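Local atomic coordinates of esterase (PDB entry 1QLW), a protein that probably hydrolyses carboxylic ester bonds, as a bacterial esterase built on the alpha/beta hydrolase fold. Residues A[102-105]-A[106-109]; A[208-211]-A[212-215]. All coordinates share one frame; numbering follows the deposited sequence.

Contact 1: residues A[102-105]-A[106-109]; sequences IDQS and GRGR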
# COMPACT_ATOMS: atom_id res chain seq x y z
N ILE A 102 8.94 0.35 -2.46
CA ILE A 102 8.02 1.16 -3.23
C ILE A 102 6.75 0.41 -3.61
O ILE A 102 6.70 -0.82 -3.61
CB ILE A 102 8.69 1.73 -4.50
CG1 ILE A 102 8.96 0.68 -5.57
CG2 ILE A 102 9.98 2.45 -4.12
CD1 ILE A 102 8.64 1.00 -6.98
N ASP A 103 5.72 1.20 -3.95
CA ASP A 103 4.66 0.72 -4.84
C ASP A 103 4.88 1.45 -6.17
O ASP A 103 5.00 2.67 -6.19
CB ASP A 103 3.24 0.98 -4.34
CG ASP A 103 2.83 0.06 -3.21
OD1 ASP A 103 3.50 -0.99 -3.00
OD2 ASP A 103 1.78 0.33 -2.57
N GLN A 104 4.95 0.67 -7.25
CA GLN A 104 5.12 1.27 -8.57
C GLN A 104 4.07 2.35 -8.83
O GLN A 104 2.95 2.27 -8.32
CB GLN A 104 4.95 0.25 -9.68
CG GLN A 104 6.12 -0.68 -9.94
CD GLN A 104 5.91 -1.50 -11.19
OE1 GLN A 104 5.43 -0.97 -12.21
NE2 GLN A 104 6.23 -2.78 -11.14
N SER A 105 4.43 3.30 -9.67
CA SER A 105 3.42 4.24 -10.17
C SER A 105 2.22 3.44 -10.67
O SER A 105 2.36 2.42 -11.35
CB SER A 105 4.02 5.04 -11.32
OG SER A 105 5.10 5.84 -10.90
N GLY A 106 1.02 3.90 -10.32
CA GLY A 106 -0.20 3.27 -10.77
C GLY A 106 -0.47 1.91 -10.17
O GLY A 106 -1.22 1.13 -10.78
N ARG A 107 0.08 1.62 -9.01
CA ARG A 107 -0.10 0.35 -8.33
C ARG A 107 -0.19 0.63 -6.82
O ARG A 107 0.48 1.50 -6.31
CB ARG A 107 1.08 -0.61 -8.59
CG ARG A 107 0.84 -2.06 -8.24
CD ARG A 107 0.11 -2.87 -9.30
NE ARG A 107 0.77 -2.79 -10.60
CZ ARG A 107 1.91 -3.40 -10.90
NH1 ARG A 107 2.43 -4.27 -10.05
NH2 ARG A 107 2.52 -3.11 -12.04
N GLY A 108 -0.96 -0.19 -6.10
CA GLY A 108 -0.93 -0.09 -4.64
C GLY A 108 -1.31 1.31 -4.19
O GLY A 108 -2.35 1.86 -4.59
N ARG A 109 -0.48 1.86 -3.31
CA ARG A 109 -0.74 3.18 -2.75
C ARG A 109 -0.39 4.35 -3.66
O ARG A 109 -0.57 5.50 -3.25
CB ARG A 109 -0.03 3.26 -1.40
CG ARG A 109 -0.61 2.30 -0.39
CD ARG A 109 0.13 2.32 0.92
NE ARG A 109 -0.62 1.54 1.92
CZ ARG A 109 -0.32 1.52 3.20
NH1 ARG A 109 0.83 2.04 3.64
NH2 ARG A 109 -1.18 1.00 4.07
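D103 reaches across the turn to R109, whose backbone N-H gives an almost straight hydrogen bond to OD2 (R109 N to D103 OD2 2.8 Å, 176° at the hydrogen). The donor arrives on the anti side of the carboxylate, somewhat out of its plane. With CG beside the backbone N (chi1 -74°), the carboxylate lies over the returning chain, and OD2 sits 3.4 Å from G108 CA, a close approach that the lack of a side chain on G108 permits. This is the tight part of the contact, although G108, under the carboxylate, is partly exposed while its neighbours are buried. D103 OD1 is engaged as well, by G75 N and by R109 NH2 of the second subunit. The chain here leaves strand 99-103, inside the alpha/beta hydrolase sheet, and reverses through a type II beta turn from Q104 to R107, with G106 at its third position. The turn is closed by a weak bond from R107 N to Q104 O (3.0 Å). Beyond it the packing is looser but still buried: Q104 and R107 run side by side, amide and guanidinium tilted 60° apart, with OE1 of Q104 3.6 Å from NH2 of R107. Their firmer partners lie outside, Y211 for the amide and G70 and D175 for the guanidinium. Without the carboxylate, as with an alanine at position D103, the R109 N-H is likely to lose its acceptor, and R109 of the second subunit a salt-bridge partner.

Contact 2: residues A[208-211]-A[212-215]; sequences SGIY and PFQT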
# COMPACT_ATOMS: atom_id res chain seq x y z
N SER A 208 9.43 -5.37 -13.38
CA SER A 208 10.29 -4.23 -13.07
C SER A 208 11.76 -4.57 -13.24
O SER A 208 12.61 -3.70 -13.01
CB SER A 208 10.06 -3.68 -11.67
OG SER A 208 10.48 -4.65 -10.73
N GLY A 209 12.08 -5.78 -13.68
CA GLY A 209 13.46 -6.18 -13.87
C GLY A 209 14.26 -5.18 -14.67
O GLY A 209 15.39 -4.85 -14.31
N ILE A 210 13.69 -4.71 -15.78
CA ILE A 210 14.37 -3.77 -16.66
C ILE A 210 14.44 -2.35 -16.10
O ILE A 210 15.28 -1.56 -16.52
CB ILE A 210 13.65 -3.76 -18.03
CG1 ILE A 210 14.51 -3.12 -19.12
CG2 ILE A 210 12.29 -3.11 -17.97
CD1 ILE A 210 15.83 -3.80 -19.39
N TYR A 211 13.55 -2.00 -15.16
CA TYR A 211 13.48 -0.62 -14.69
C TYR A 211 14.79 -0.02 -14.25
O TYR A 211 15.10 1.09 -14.70
CB TYR A 211 12.44 -0.41 -13.59
CG TYR A 211 10.98 -0.61 -13.91
CD1 TYR A 211 10.48 -0.97 -15.15
CD2 TYR A 211 10.05 -0.38 -12.89
CE1 TYR A 211 9.11 -1.15 -15.34
CE2 TYR A 211 8.70 -0.54 -13.07
CZ TYR A 211 8.22 -0.93 -14.31
OH TYR A 211 6.88 -1.12 -14.55
N PRO A 212 15.57 -0.65 -13.38
CA PRO A 212 16.80 0.01 -12.92
C PRO A 212 17.76 0.32 -14.03
O PRO A 212 18.51 1.30 -13.95
CB PRO A 212 17.39 -0.96 -11.91
CG PRO A 212 16.32 -1.89 -11.55
CD PRO A 212 15.31 -1.91 -12.66
N PHE A 213 17.80 -0.54 -15.05
CA PHE A 213 18.68 -0.32 -16.18
C PHE A 213 18.22 0.87 -17.01
O PHE A 213 19.03 1.63 -17.52
CB PHE A 213 18.74 -1.58 -17.05
CG PHE A 213 19.19 -2.80 -16.29
CD1 PHE A 213 20.52 -2.97 -15.93
CD2 PHE A 213 18.29 -3.76 -15.91
CE1 PHE A 213 20.94 -4.10 -15.24
CE2 PHE A 213 18.68 -4.90 -15.23
CZ PHE A 213 20.02 -5.06 -14.89
N GLN A 214 16.89 1.01 -17.18
CA GLN A 214 16.35 2.18 -17.85
C GLN A 214 16.60 3.43 -17.02
O GLN A 214 16.89 4.51 -17.56
CB GLN A 214 14.85 1.98 -18.12
CG GLN A 214 14.62 0.87 -19.12
CD GLN A 214 13.17 0.51 -19.33
OE1 GLN A 214 12.33 0.77 -18.47
NE2 GLN A 214 12.84 -0.11 -20.45
N THR A 215 16.50 3.35 -15.70
CA THR A 215 16.78 4.49 -14.83
C THR A 215 18.23 4.92 -15.05
O THR A 215 18.50 6.11 -15.25
CB THR A 215 16.55 4.12 -13.37
OG1 THR A 215 15.17 3.74 -13.19
CG2 THR A 215 16.87 5.28 -12.44
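A local contact at the start of a helix joins 208-211 to 212-215, where the chain turns from the loop after strand 200-205 into helix 211-218. Two carbonyls carry it. I210 O accepts Q214 N (3.1 Å, 163° at the hydrogen) nearly head-on, and adds a weak bond from F213 N; Y211 O takes T215 N at 2.8 Å. The same two residues end a type I beta turn from S208 to Y211, closed by Y211 N to S208 O. The strand-turn-helix unit matches the nucleophile elbow of alpha/beta hydrolases; 208-215 probably follows directly on its sharp turn and forms the start of its helix. P212 suits the first helical turn, where its nitrogen has no hydrogen to give; its CD packs on Y211 CB at 3.4 Å. The F213 ring turns its edge to the loop, with CE2 3.4 Å from G209 O, and meets F272 edge-to-face. The Y211 ring folds back over the turn, so that S208 CA lies 3.7 Å above the centre of one face. On the partly exposed flank, I210 and Q214 pack against each other. I210 CG1, swung anti to the backbone N (chi1 -164°), lies 3.7 Å from Q214 NE2, while the amide runs nearly parallel to the Y211 ring, its OE1 4.2 Å from Y211 CD1. P212 faces strands 200-205 and 223-229, and T215 rests on helix 185-197.

Both contacts are largely buried turns that follow strands of the same sheet: contact 1 leaves strand 99-103, and contact 2 follows strand 200-205, with strand 65-68 pairing between them. Their chemistry differs. The 102-105/106-109 turn is polar and charged, and it extends to the second subunit through D103 and R109, whereas the 208-211/212-215 contact rests mainly on backbone bonds of a helix start and on largely apolar packing, and touches no other chain. They meet where Y211 OH approaches Q104 OE1 at 2.8 Å, a probable hydrogen bond, with S208 CB packed against Q104 NE2, although the centres of contact 1 and contact 2 lie about 15 Å apart.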